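Local coordinates for protein nicastrin (Dictyostelium purpureum, PDB 4R12) that probably serves as an essential subunit of the gamma-secretase complex, which cleaves membrane proteins such as Notch receptors within the membrane, at residues Asp359-Ser364 / Val431-Thr436; Ser246-Leu251 / Val263-Trp268; Pro121-Glu126 / Gln377-Pro382; Lys115-Tyr120 / Ser568-Thr573. All coordinates share one frame; numbering follows the deposited sequence.

Contact 1 (Asp359-Ser364 / Val431-Thr436)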
loop_
_atom_site.group_PDB
_atom_site.type_symbol
_atom_site.label_atom_id
_atom_site.label_comp_id
_atom_site.label_asym_id
_atom_site.label_seq_id
_atom_site.Cartn_x
_atom_site.Cartn_y
_atom_site.Cartn_z
ATOM N N ASP A 359 0.524 -13.005 -24.601
ATOM C CA ASP A 359 1.452 -12.766 -25.713
ATOM C C ASP A 359 0.729 -12.316 -26.981
ATOM O O ASP A 359 1.151 -11.375 -27.655
ATOM C CB ASP A 359 2.254 -14.036 -26.053
ATOM C CG ASP A 359 3.228 -14.448 -24.951
ATOM O OD1 ASP A 359 3.584 -13.597 -24.101
ATOM O OD2 ASP A 359 3.644 -15.627 -24.952
ATOM N N GLN A 360 -0.346 -13.025 -27.310
ATOM C CA GLN A 360 -1.146 -12.722 -28.485
ATOM C C GLN A 360 -1.735 -11.315 -28.421
ATOM O O GLN A 360 -1.628 -10.554 -29.381
ATOM C CB GLN A 360 -2.272 -13.744 -28.644
ATOM C CG GLN A 360 -1.798 -15.145 -29.037
ATOM C CD GLN A 360 -2.891 -16.183 -28.866
ATOM O OE1 GLN A 360 -4.085 -15.864 -28.922
ATOM N NE2 GLN A 360 -2.493 -17.436 -28.640
ATOM N N VAL A 361 -2.357 -10.978 -27.296
ATOM C CA VAL A 361 -2.967 -9.664 -27.172
ATOM C C VAL A 361 -1.907 -8.569 -27.309
ATOM O O VAL A 361 -2.116 -7.591 -28.013
ATOM C CB VAL A 361 -3.712 -9.512 -25.839
ATOM C CG1 VAL A 361 -4.265 -8.092 -25.709
ATOM C CG2 VAL A 361 -4.846 -10.510 -25.769
ATOM N N ALA A 362 -0.758 -8.758 -26.656
ATOM C CA ALA A 362 0.340 -7.792 -26.725
ATOM C C ALA A 362 0.871 -7.571 -28.142
ATOM O O ALA A 362 1.427 -6.509 -28.440
ATOM C CB ALA A 362 1.494 -8.230 -25.804
ATOM N N SER A 363 0.710 -8.575 -29.005
ATOM C CA SER A 363 1.194 -8.514 -30.380
ATOM C C SER A 363 0.093 -8.166 -31.368
ATOM O O SER A 363 0.355 -8.093 -32.568
ATOM C CB SER A 363 1.816 -9.869 -30.812
ATOM O OG SER A 363 2.874 -10.247 -29.952
ATOM N N SER A 364 -1.130 -7.977 -30.873
ATOM C CA SER A 364 -2.309 -7.918 -31.736
ATOM C C SER A 364 -2.490 -6.599 -32.496
ATOM O O SER A 364 -3.302 -6.528 -33.430
ATOM C CB SER A 364 -3.569 -8.189 -30.909
ATOM O OG SER A 364 -3.772 -7.157 -29.954
ATOM N N VAL A 431 -3.396 -1.057 -19.875
ATOM C CA VAL A 431 -4.836 -1.159 -19.637
ATOM C C VAL A 431 -5.535 -1.850 -20.817
ATOM O O VAL A 431 -6.370 -2.748 -20.625
ATOM C CB VAL A 431 -5.483 0.219 -19.393
ATOM C CG1 VAL A 431 -7.005 0.086 -19.244
ATOM C CG2 VAL A 431 -4.881 0.864 -18.139
ATOM N N TYR A 432 -5.183 -1.451 -22.030
ATOM C CA TYR A 432 -5.773 -2.081 -23.209
ATOM C C TYR A 432 -5.473 -3.574 -23.270
ATOM O O TYR A 432 -6.378 -4.402 -23.475
ATOM C CB TYR A 432 -5.287 -1.418 -24.501
ATOM C CG TYR A 432 -5.839 -2.147 -25.709
ATOM C CD1 TYR A 432 -7.178 -2.010 -26.058
ATOM C CD2 TYR A 432 -5.043 -3.017 -26.462
ATOM C CE1 TYR A 432 -7.717 -2.685 -27.150
ATOM C CE2 TYR A 432 -5.578 -3.704 -27.556
ATOM C CZ TYR A 432 -6.919 -3.535 -27.890
ATOM O OH TYR A 432 -7.481 -4.201 -28.957
ATOM N N ILE A 433 -4.201 -3.923 -23.095
ATOM C CA ILE A 433 -3.808 -5.318 -23.196
ATOM C C ILE A 433 -4.477 -6.145 -22.096
ATOM O O ILE A 433 -5.025 -7.208 -22.377
ATOM C CB ILE A 433 -2.268 -5.461 -23.143
ATOM C CG1 ILE A 433 -1.658 -4.824 -24.394
ATOM C CG2 ILE A 433 -1.859 -6.927 -23.036
ATOM C CD1 ILE A 433 -0.168 -4.525 -24.281
ATOM N N LEU A 434 -4.462 -5.659 -20.853
ATOM C CA LEU A 434 -5.056 -6.439 -19.769
ATOM C C LEU A 434 -6.581 -6.545 -19.903
ATOM O O LEU A 434 -7.156 -7.591 -19.605
ATOM C CB LEU A 434 -4.686 -5.855 -18.399
ATOM C CG LEU A 434 -3.209 -6.039 -18.003
ATOM C CD1 LEU A 434 -2.902 -5.292 -16.702
ATOM C CD2 LEU A 434 -2.808 -7.536 -17.876
ATOM N N SER A 435 -7.228 -5.470 -20.348
ATOM C CA SER A 435 -8.681 -5.492 -20.550
ATOM C C SER A 435 -9.075 -6.526 -21.603
ATOM O O SER A 435 -9.984 -7.319 -21.400
ATOM C CB SER A 435 -9.196 -4.119 -20.979
ATOM O OG SER A 435 -8.867 -3.127 -20.022
ATOM N N THR A 436 -8.363 -6.508 -22.722
ATOM C CA THR A 436 -8.628 -7.421 -23.830
ATOM C C THR A 436 -8.332 -8.870 -23.415
ATOM O O THR A 436 -9.081 -9.798 -23.744
ATOM C CB THR A 436 -7.791 -7.022 -25.053
ATOM O OG1 THR A 436 -8.140 -5.684 -25.444
ATOM C CG2 THR A 436 -8.043 -7.981 -26.237
HETATM O O HOH W 1 -6.320 -6.453 -30.087
#
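Val361, near the C-terminal end of helix 352-362, packs on Ile433 and Thr436 of helix 427-441 in a buried helix-to-helix contact of the nicastrin large lobe, a domain related to the zinc exopeptidases. The backbones come close, with 6.0 Å between Val361 CA and Ile433 CA. With its CG1 anti to the backbone N (chi1 177°), Val361 sends that methyl between the two partners: CG1 lies 3.5 Å from Ile433 O, and it also touches Ile433 CG2 and Thr436 CB. Farther along, Ile433 CD1 rests against Ala362 at CA and CB, while Phe372 of strand 370-374 packs on both side chains. Thr436 OG1 donates to Tyr432 O, while its CG2 lies 3.8 Å from Val361 CG1. No direct hydrogen bond passes between residues 359-364 and 431-436, but a water links the loop residue Ser364 to Tyr432: Ser364 OG, which itself donates to Val361 O on a lone pair, accepts from the water at 2.6 Å, and the same water is bonded to Tyr432 OH at 2.8 Å.

Contact 2 (Ser246-Leu251 / Val263-Trp268)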
loop_
_atom_site.group_PDB
_atom_site.type_symbol
_atom_site.label_atom_id
_atom_site.label_comp_id
_atom_site.label_asym_id
_atom_site.label_seq_id
_atom_site.Cartn_x
_atom_site.Cartn_y
_atom_site.Cartn_z
ATOM N N SER A 246 -8.741 1.073 -14.009
ATOM C CA SER A 246 -8.984 1.578 -15.363
ATOM C C SER A 246 -9.399 0.436 -16.311
ATOM O O SER A 246 -10.218 0.628 -17.216
ATOM C CB SER A 246 -7.749 2.311 -15.898
ATOM O OG SER A 246 -7.418 3.403 -15.043
ATOM N N VAL A 247 -8.847 -0.749 -16.080
ATOM C CA VAL A 247 -9.291 -1.961 -16.757
ATOM C C VAL A 247 -10.773 -2.228 -16.467
ATOM O O VAL A 247 -11.559 -2.503 -17.368
ATOM C CB VAL A 247 -8.440 -3.183 -16.321
ATOM C CG1 VAL A 247 -9.151 -4.499 -16.658
ATOM C CG2 VAL A 247 -7.054 -3.139 -16.981
ATOM N N ILE A 248 -11.142 -2.149 -15.192
ATOM C CA ILE A 248 -12.520 -2.376 -14.747
ATOM C C ILE A 248 -13.448 -1.321 -15.366
ATOM O O ILE A 248 -14.508 -1.643 -15.924
ATOM C CB ILE A 248 -12.598 -2.365 -13.204
ATOM C CG1 ILE A 248 -11.863 -3.593 -12.652
ATOM C CG2 ILE A 248 -14.042 -2.384 -12.730
ATOM C CD1 ILE A 248 -11.615 -3.567 -11.178
ATOM N N LYS A 249 -13.031 -0.063 -15.333
ATOM C CA LYS A 249 -13.836 0.973 -15.968
ATOM C C LYS A 249 -14.010 0.705 -17.473
ATOM O O LYS A 249 -15.093 0.918 -18.038
ATOM C CB LYS A 249 -13.213 2.352 -15.748
ATOM C CG LYS A 249 -14.026 3.499 -16.371
ATOM C CD LYS A 249 -15.289 3.821 -15.545
ATOM C CE LYS A 249 -16.038 5.035 -16.135
ATOM N NZ LYS A 249 -17.351 5.244 -15.470
ATOM N N SER A 250 -12.948 0.229 -18.117
ATOM C CA SER A 250 -13.014 -0.046 -19.549
ATOM C C SER A 250 -13.923 -1.246 -19.823
ATOM O O SER A 250 -14.701 -1.242 -20.776
ATOM C CB SER A 250 -11.616 -0.279 -20.116
ATOM O OG SER A 250 -10.792 0.852 -19.868
ATOM N N LEU A 251 -13.828 -2.271 -18.983
ATOM C CA LEU A 251 -14.672 -3.449 -19.127
ATOM C C LEU A 251 -16.128 -3.153 -18.787
ATOM O O LEU A 251 -17.016 -3.868 -19.239
ATOM C CB LEU A 251 -14.162 -4.595 -18.250
ATOM C CG LEU A 251 -12.869 -5.245 -18.752
ATOM C CD1 LEU A 251 -12.360 -6.309 -17.769
ATOM C CD2 LEU A 251 -13.086 -5.842 -20.136
ATOM N N VAL A 263 -15.732 -13.181 -13.458
ATOM C CA VAL A 263 -14.490 -12.502 -13.128
ATOM C C VAL A 263 -14.668 -11.772 -11.808
ATOM O O VAL A 263 -15.631 -11.021 -11.624
ATOM C CB VAL A 263 -14.046 -11.509 -14.230
ATOM C CG1 VAL A 263 -12.771 -10.801 -13.810
ATOM C CG2 VAL A 263 -13.811 -12.250 -15.545
ATOM N N VAL A 264 -13.744 -12.020 -10.886
ATOM C CA VAL A 264 -13.705 -11.323 -9.610
ATOM C C VAL A 264 -12.425 -10.494 -9.527
ATOM O O VAL A 264 -11.330 -11.007 -9.743
ATOM C CB VAL A 264 -13.771 -12.303 -8.416
ATOM C CG1 VAL A 264 -13.450 -11.585 -7.108
ATOM C CG2 VAL A 264 -15.140 -12.953 -8.340
ATOM N N PHE A 265 -12.575 -9.209 -9.230
ATOM C CA PHE A 265 -11.427 -8.329 -9.068
ATOM C C PHE A 265 -11.175 -8.160 -7.587
ATOM O O PHE A 265 -12.114 -7.880 -6.830
ATOM C CB PHE A 265 -11.676 -6.965 -9.733
ATOM C CG PHE A 265 -12.107 -7.063 -11.176
ATOM C CD1 PHE A 265 -11.163 -7.163 -12.190
ATOM C CD2 PHE A 265 -13.448 -7.066 -11.512
ATOM C CE1 PHE A 265 -11.551 -7.256 -13.515
ATOM C CE2 PHE A 265 -13.849 -7.158 -12.840
ATOM C CZ PHE A 265 -12.893 -7.255 -13.838
ATOM N N ALA A 266 -9.934 -8.324 -7.146
ATOM C CA ALA A 266 -9.661 -8.156 -5.714
ATOM C C ALA A 266 -8.505 -7.196 -5.455
ATOM O O ALA A 266 -7.434 -7.306 -6.065
ATOM C CB ALA A 266 -9.383 -9.530 -5.043
ATOM N N PHE A 267 -8.737 -6.252 -4.544
ATOM C CA PHE A 267 -7.726 -5.296 -4.115
ATOM C C PHE A 267 -7.362 -5.598 -2.665
ATOM O O PHE A 267 -8.120 -5.226 -1.763
ATOM C CB PHE A 267 -8.246 -3.849 -4.239
ATOM C CG PHE A 267 -8.521 -3.411 -5.664
ATOM C CD1 PHE A 267 -9.627 -3.886 -6.361
ATOM C CD2 PHE A 267 -7.672 -2.517 -6.300
ATOM C CE1 PHE A 267 -9.868 -3.478 -7.670
ATOM C CE2 PHE A 267 -7.912 -2.102 -7.610
ATOM C CZ PHE A 267 -9.009 -2.571 -8.289
ATOM N N TRP A 268 -6.238 -6.288 -2.441
ATOM C CA TRP A 268 -5.884 -6.783 -1.101
ATOM C C TRP A 268 -5.203 -5.690 -0.296
ATOM O O TRP A 268 -4.302 -5.016 -0.801
ATOM C CB TRP A 268 -4.947 -8.008 -1.158
ATOM C CG TRP A 268 -5.451 -9.176 -1.930
ATOM C CD1 TRP A 268 -4.817 -9.799 -2.973
ATOM C CD2 TRP A 268 -6.686 -9.880 -1.731
ATOM N NE1 TRP A 268 -5.584 -10.843 -3.433
ATOM C CE2 TRP A 268 -6.739 -10.911 -2.692
ATOM C CE3 TRP A 268 -7.753 -9.740 -0.833
ATOM C CZ2 TRP A 268 -7.813 -11.797 -2.778
ATOM C CZ3 TRP A 268 -8.817 -10.621 -0.928
ATOM C CH2 TRP A 268 -8.838 -11.630 -1.893
#
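Ile248 lays its side chain flat over one face of the Phe265 ring. Ile248 CG1 stands almost exactly above the middle, 3.6 Å from the Phe265 ring centroid and only 9° off the ring normal, in a CH-pi contact. The terminal methyl runs on toward the root of the ring, where Ile248 CD1 meets Phe265 CG at 3.5 Å; the two side chains overlap while pointing opposite ways. A chi2 of 168° keeps the isoleucine chain extended and lets two successive carbons share the same face. The other face of the ring is backed by Val263 CG1 from the same strand, nearer the ring's margin than its centre, and Leu251 CD1 closes the outer edge beside Phe265 CZ at 4.1 Å. This is helix-on-sheet packing in the alpha/beta large lobe: helix 246-251 runs roughly antiparallel to strand 263-268, at 152°, with the two axes 11.1 Å apart. The hollow that receives Ile248 CD1 has a second wall in Phe267, which presents its ring edge in plane, Phe267 CE1 being 3.9 Å from that methyl. Leu509 of helix 500-512 packs on both Ile248 and Phe267. On another flank of helix 234-252, Val247 and Leu251 meet helix 427-441 through Val431 and Ile438.

Contact 3 (Pro121-Glu126 / Gln377-Pro382)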
loop_
_atom_site.group_PDB
_atom_site.type_symbol
_atom_site.label_atom_id
_atom_site.label_comp_id
_atom_site.label_asym_id
_atom_site.label_seq_id
_atom_site.Cartn_x
_atom_site.Cartn_y
_atom_site.Cartn_z
ATOM N N PRO A 121 10.265 -19.439 2.719
ATOM C CA PRO A 121 10.886 -18.895 3.936
ATOM C C PRO A 121 12.406 -19.083 3.992
ATOM O O PRO A 121 13.092 -18.247 4.581
ATOM C CB PRO A 121 10.204 -19.685 5.055
ATOM C CG PRO A 121 8.899 -20.102 4.474
ATOM C CD PRO A 121 9.183 -20.390 3.030
ATOM N N ASN A 122 12.927 -20.144 3.386
ATOM C CA ASN A 122 14.366 -20.394 3.411
ATOM C C ASN A 122 15.080 -19.890 2.167
ATOM O O ASN A 122 16.212 -20.299 1.896
ATOM C CB ASN A 122 14.670 -21.891 3.560
ATOM C CG ASN A 122 13.730 -22.598 4.522
ATOM O OD1 ASN A 122 12.960 -23.477 4.118
ATOM N ND2 ASN A 122 13.804 -22.243 5.803
ATOM N N SER A 123 14.430 -19.023 1.397
ATOM C CA SER A 123 15.025 -18.567 0.141
ATOM C C SER A 123 16.337 -17.824 0.365
ATOM O O SER A 123 16.497 -17.119 1.359
ATOM C CB SER A 123 14.051 -17.655 -0.632
ATOM O OG SER A 123 14.643 -17.211 -1.845
ATOM N N ASN A 124 17.265 -17.985 -0.568
ATOM C CA ASN A 124 18.507 -17.225 -0.571
ATOM C C ASN A 124 18.493 -16.085 -1.583
ATOM O O ASN A 124 19.497 -15.382 -1.758
ATOM C CB ASN A 124 19.692 -18.151 -0.859
ATOM C CG ASN A 124 20.030 -19.028 0.322
ATOM O OD1 ASN A 124 20.059 -18.557 1.454
ATOM N ND2 ASN A 124 20.274 -20.312 0.070
ATOM N N LEU A 125 17.365 -15.905 -2.261
ATOM C CA LEU A 125 17.257 -14.841 -3.242
ATOM C C LEU A 125 17.117 -13.493 -2.549
ATOM O O LEU A 125 16.640 -13.418 -1.417
ATOM C CB LEU A 125 16.060 -15.060 -4.173
ATOM C CG LEU A 125 16.018 -16.330 -5.017
ATOM C CD1 LEU A 125 14.809 -16.272 -5.944
ATOM C CD2 LEU A 125 17.307 -16.511 -5.804
ATOM N N GLU A 126 17.564 -12.447 -3.233
ATOM C CA GLU A 126 17.347 -11.078 -2.807
ATOM C C GLU A 126 16.692 -10.328 -3.947
ATOM O O GLU A 126 17.373 -9.933 -4.899
ATOM C CB GLU A 126 18.660 -10.399 -2.421
ATOM C CG GLU A 126 19.396 -11.093 -1.285
ATOM C CD GLU A 126 20.556 -10.271 -0.764
ATOM O OE1 GLU A 126 21.065 -9.409 -1.518
ATOM O OE2 GLU A 126 20.963 -10.495 0.396
ATOM N N GLN A 377 13.851 -16.995 -13.148
ATOM C CA GLN A 377 13.898 -17.366 -11.749
ATOM C C GLN A 377 12.992 -18.562 -11.497
ATOM O O GLN A 377 11.966 -18.728 -12.157
ATOM C CB GLN A 377 13.505 -16.162 -10.871
ATOM C CG GLN A 377 14.485 -14.984 -11.001
ATOM C CD GLN A 377 15.951 -15.410 -10.782
ATOM O OE1 GLN A 377 16.761 -15.380 -11.708
ATOM N NE2 GLN A 377 16.284 -15.795 -9.557
ATOM N N THR A 378 13.391 -19.407 -10.550
ATOM C CA THR A 378 12.638 -20.623 -10.256
ATOM C C THR A 378 11.811 -20.516 -8.982
ATOM O O THR A 378 11.208 -21.501 -8.544
ATOM C CB THR A 378 13.567 -21.831 -10.149
ATOM O OG1 THR A 378 14.644 -21.531 -9.251
ATOM C CG2 THR A 378 14.131 -22.166 -11.516
ATOM N N GLU A 379 11.818 -19.326 -8.382
ATOM C CA GLU A 379 10.936 -18.985 -7.275
ATOM C C GLU A 379 10.088 -17.784 -7.683
ATOM O O GLU A 379 10.597 -16.863 -8.322
ATOM C CB GLU A 379 11.726 -18.655 -6.003
ATOM C CG GLU A 379 12.587 -19.784 -5.454
ATOM C CD GLU A 379 13.259 -19.402 -4.140
ATOM O OE1 GLU A 379 12.987 -18.291 -3.626
ATOM O OE2 GLU A 379 14.062 -20.205 -3.620
ATOM N N LEU A 380 8.801 -17.802 -7.351
ATOM C CA LEU A 380 7.979 -16.604 -7.509
ATOM C C LEU A 380 8.529 -15.468 -6.648
ATOM O O LEU A 380 9.108 -15.719 -5.595
ATOM C CB LEU A 380 6.528 -16.872 -7.109
ATOM C CG LEU A 380 5.598 -17.685 -8.004
ATOM C CD1 LEU A 380 4.213 -17.538 -7.438
ATOM C CD2 LEU A 380 5.625 -17.201 -9.458
ATOM N N PRO A 381 8.366 -14.216 -7.103
ATOM C CA PRO A 381 8.717 -13.061 -6.271
ATOM C C PRO A 381 7.668 -12.879 -5.185
ATOM O O PRO A 381 6.611 -13.495 -5.293
ATOM C CB PRO A 381 8.691 -11.893 -7.261
ATOM C CG PRO A 381 7.664 -12.297 -8.281
ATOM C CD PRO A 381 7.810 -13.816 -8.407
ATOM N N PRO A 382 7.959 -12.071 -4.152
ATOM C CA PRO A 382 6.941 -11.803 -3.132
ATOM C C PRO A 382 5.641 -11.341 -3.773
ATOM O O PRO A 382 5.643 -10.353 -4.508
ATOM C CB PRO A 382 7.557 -10.677 -2.292
ATOM C CG PRO A 382 9.011 -10.761 -2.530
ATOM C CD PRO A 382 9.196 -11.305 -3.922
HETATM O O HOH W 2 16.952 -19.556 -2.594
#
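An ST turn at Ser123, in a loop of the small lobe, meets Glu379 from a loop of the large lobe, so that the contact ties the two lobes together. Ser123 OG, anti to the backbone N (chi1 180°), works in two directions. It accepts from Leu125 N at 3.0 Å with a nearly straight N-H...O angle of 162°, and it donates to Glu379 OE1 at 2.7 Å, reaching that oxygen on its syn side, 17° out of the carboxylate plane. Leu125 lies across the glutamate, its CD1 touching both OE1 and CB, and farther on CD1 meets Gln377 NE2 at 3.9 Å; Tyr405 packs on Leu125 and Gln377 alike. With an alanine in place of Glu379, the Ser123 hydroxyl would probably be left without this acceptor and Leu125 without part of its cover. The second carboxylate oxygen is joined to the turn through a water, which accepts from Asn124 N at 2.6 Å and donates to Glu379 OE2 at 3.1 Å.

Contact 4 (Lys115-Tyr120 / Ser568-Thr573). With NAG (2-acetamido-2-deoxy-beta-D-glucopyranose), chain F.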
loop_
_atom_site.group_PDB
_atom_site.type_symbol
_atom_site.label_atom_id
_atom_site.label_comp_id
_atom_site.label_asym_id
_atom_site.label_seq_id
_atom_site.Cartn_x
_atom_site.Cartn_y
_atom_site.Cartn_z
ATOM N N LYS A 115 9.642 -12.203 3.227
ATOM C CA LYS A 115 10.251 -13.506 2.934
ATOM C C LYS A 115 9.641 -14.653 3.734
ATOM O O LYS A 115 9.227 -15.671 3.166
ATOM C CB LYS A 115 11.759 -13.469 3.201
ATOM C CG LYS A 115 12.449 -14.790 2.856
ATOM C CD LYS A 115 13.599 -15.095 3.801
ATOM C CE LYS A 115 14.885 -14.414 3.380
ATOM N NZ LYS A 115 15.969 -14.674 4.384
ATOM N N ILE A 116 9.581 -14.493 5.050
ATOM C CA ILE A 116 9.213 -15.618 5.908
ATOM C C ILE A 116 7.719 -15.903 5.898
ATOM O O ILE A 116 7.301 -16.967 6.344
ATOM C CB ILE A 116 9.666 -15.407 7.376
ATOM C CG1 ILE A 116 8.946 -14.220 8.027
ATOM C CG2 ILE A 116 11.179 -15.257 7.452
ATOM C CD1 ILE A 116 9.256 -14.054 9.530
ATOM N N TYR A 117 6.918 -14.973 5.383
ATOM C CA TYR A 117 5.467 -15.179 5.312
ATOM C C TYR A 117 5.000 -15.683 3.945
ATOM O O TYR A 117 3.811 -15.903 3.735
ATOM C CB TYR A 117 4.737 -13.890 5.672
ATOM C CG TYR A 117 5.139 -13.401 7.037
ATOM C CD1 TYR A 117 4.901 -14.182 8.165
ATOM C CD2 TYR A 117 5.799 -12.193 7.201
ATOM C CE1 TYR A 117 5.285 -13.758 9.427
ATOM C CE2 TYR A 117 6.184 -11.757 8.466
ATOM C CZ TYR A 117 5.925 -12.552 9.570
ATOM O OH TYR A 117 6.302 -12.138 10.830
ATOM N N GLY A 118 5.940 -15.896 3.029
ATOM C CA GLY A 118 5.596 -16.363 1.697
ATOM C C GLY A 118 5.905 -17.826 1.457
ATOM O O GLY A 118 6.100 -18.580 2.402
ATOM N N LEU A 119 5.945 -18.229 0.184
ATOM C CA LEU A 119 6.206 -19.618 -0.198
ATOM C C LEU A 119 7.602 -20.127 0.100
ATOM O O LEU A 119 7.808 -21.328 0.224
ATOM C CB LEU A 119 5.968 -19.809 -1.696
ATOM C CG LEU A 119 4.561 -20.094 -2.195
ATOM C CD1 LEU A 119 4.632 -20.356 -3.683
ATOM C CD2 LEU A 119 3.941 -21.279 -1.473
ATOM N N TYR A 120 8.571 -19.225 0.176
ATOM C CA TYR A 120 9.961 -19.634 0.294
ATOM C C TYR A 120 10.653 -19.012 1.510
ATOM O O TYR A 120 11.541 -18.177 1.362
ATOM C CB TYR A 120 10.724 -19.269 -0.980
ATOM C CG TYR A 120 9.942 -19.532 -2.260
ATOM C CD1 TYR A 120 9.904 -20.800 -2.833
ATOM C CD2 TYR A 120 9.248 -18.505 -2.898
ATOM C CE1 TYR A 120 9.190 -21.038 -4.005
ATOM C CE2 TYR A 120 8.540 -18.734 -4.064
ATOM C CZ TYR A 120 8.514 -19.997 -4.611
ATOM O OH TYR A 120 7.805 -20.214 -5.770
ATOM N N SER A 568 3.333 -17.267 14.999
ATOM C CA SER A 568 3.814 -17.765 13.716
ATOM C C SER A 568 3.276 -16.906 12.572
ATOM O O SER A 568 3.861 -16.858 11.499
ATOM C CB SER A 568 3.414 -19.226 13.510
ATOM O OG SER A 568 4.020 -20.058 14.484
ATOM N N TYR A 569 2.148 -16.246 12.810
ATOM C CA TYR A 569 1.572 -15.323 11.830
ATOM C C TYR A 569 2.253 -13.955 11.969
ATOM O O TYR A 569 2.955 -13.711 12.958
ATOM C CB TYR A 569 0.053 -15.217 12.020
ATOM C CG TYR A 569 -0.708 -16.482 11.648
ATOM C CD1 TYR A 569 -0.875 -16.852 10.315
ATOM C CD2 TYR A 569 -1.266 -17.299 12.628
ATOM C CE1 TYR A 569 -1.573 -18.006 9.969
ATOM C CE2 TYR A 569 -1.969 -18.451 12.290
ATOM C CZ TYR A 569 -2.119 -18.795 10.961
ATOM O OH TYR A 569 -2.811 -19.935 10.620
ATOM N N PRO A 570 2.080 -13.065 10.974
ATOM C CA PRO A 570 2.779 -11.783 11.109
ATOM C C PRO A 570 2.231 -10.961 12.279
ATOM O O PRO A 570 1.020 -10.796 12.401
ATOM C CB PRO A 570 2.522 -11.077 9.759
ATOM C CG PRO A 570 1.395 -11.805 9.127
ATOM C CD PRO A 570 1.439 -13.220 9.656
ATOM N N ILE A 571 3.119 -10.467 13.131
ATOM C CA ILE A 571 2.701 -9.649 14.263
ATOM C C ILE A 571 3.254 -8.240 14.155
ATOM O O ILE A 571 4.422 -8.006 14.465
ATOM C CB ILE A 571 3.166 -10.242 15.603
ATOM C CG1 ILE A 571 2.640 -11.667 15.773
ATOM C CG2 ILE A 571 2.707 -9.332 16.762
ATOM C CD1 ILE A 571 1.130 -11.766 15.761
ATOM N N PHE A 572 2.417 -7.311 13.712
ATOM C CA PHE A 572 2.789 -5.904 13.611
ATOM C C PHE A 572 1.710 -5.077 14.274
ATOM O O PHE A 572 0.529 -5.245 13.982
ATOM C CB PHE A 572 2.964 -5.457 12.153
ATOM C CG PHE A 572 4.050 -6.186 11.434
ATOM C CD1 PHE A 572 5.353 -5.731 11.485
ATOM C CD2 PHE A 572 3.774 -7.330 10.718
ATOM C CE1 PHE A 572 6.366 -6.403 10.809
ATOM C CE2 PHE A 572 4.784 -8.004 10.059
ATOM C CZ PHE A 572 6.078 -7.540 10.108
ATOM N N THR A 573 2.119 -4.192 15.176
ATOM C CA THR A 573 1.175 -3.353 15.894
ATOM C C THR A 573 1.708 -1.937 15.961
ATOM O O THR A 573 2.777 -1.684 16.529
ATOM C CB THR A 573 0.916 -3.853 17.343
ATOM O OG1 THR A 573 2.139 -3.815 18.090
ATOM C CG2 THR A 573 0.347 -5.266 17.341
HETATM C C1 NAG F . 0.172 -21.387 14.395
HETATM C C2 NAG F . -0.504 -22.726 14.494
HETATM C C3 NAG F . -0.168 -23.654 13.340
HETATM C C4 NAG F . -0.104 -22.934 12.009
HETATM C C5 NAG F . 0.631 -21.617 12.122
HETATM C C6 NAG F . 0.557 -20.771 10.856
HETATM C C7 NAG F . -1.012 -23.097 16.730
HETATM C C8 NAG F . -0.517 -22.303 17.900
HETATM N N2 NAG F . -0.151 -23.288 15.765
HETATM O O3 NAG F . -1.230 -24.595 13.237
HETATM O O4 NAG F . 0.510 -23.785 11.072
HETATM O O5 NAG F . -0.105 -20.931 13.113
HETATM O O6 NAG F . 1.747 -20.806 10.081
HETATM O O7 NAG F . -2.134 -23.545 16.639
#
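Tyr117, in a short 3-10 turn of the small lobe, lays its ring against Pro570 in the segment that leads into strand 572-575. That late strand pairs antiparallel with strands 21-29 and 192-203, and the contact joins a small-lobe loop to it. The geometry is a CH-pi contact over the face: Pro570 CB sits 3.9 Å from the Tyr117 ring centroid and 16° off its normal, and proline and tyrosine side chains are set at a slant to each other. The opposite face of the tyrosine is covered by its own neighbour, Ile116, whose CG1 stands 3.6 Å above the ring centre; the ring is thus held between two aliphatic groups. At its rim, Ser568 O lies near the ring plane, 4.0 Å from Tyr117 CE1. Across the ring from CE1, Tyr117 CE2 approaches the edge of the Phe572 ring, a phenylalanine that also meets Trp273 edge-to-face. Replacing Tyr117 by an alanine would probably open a gap beside Pro570 and Phe572 and strip Ile116 of the ring it covers. Tyr569 points away from this turn and offers a ring face to the N-linked N-acetylglucosamine of Asn566. There sugar C6 lies over that face, away from the ring centre, 3.3 Å from Tyr569 CZ.

How the contacts relate
The four contacts form two touching pairs. Contacts 1 and 2, centres 15 Å apart, lie within the large lobe: Ser435 OG is 3.5 Å from Val247 CA, so helices 352-362, 427-441 and 234-252 and strand 262-268 touch in succession. Contacts 3 and 4, centres 14 Å apart, share the small-lobe loop between strands 90-96 and 138-139, and Leu380 N probably bonds to Tyr120 OH at 3.1 Å. Contact 1 lies about 35 Å from contact 4, centre to centre. Along the chain, contact 2 closes before contact 1 opens, contact 3 crosses contact 1, and contact 4 encloses all the others. Contacts 1 and 2 join large-lobe elements; contacts 3 and 4 fasten the small-lobe loop to that lobe and to strand 572-575.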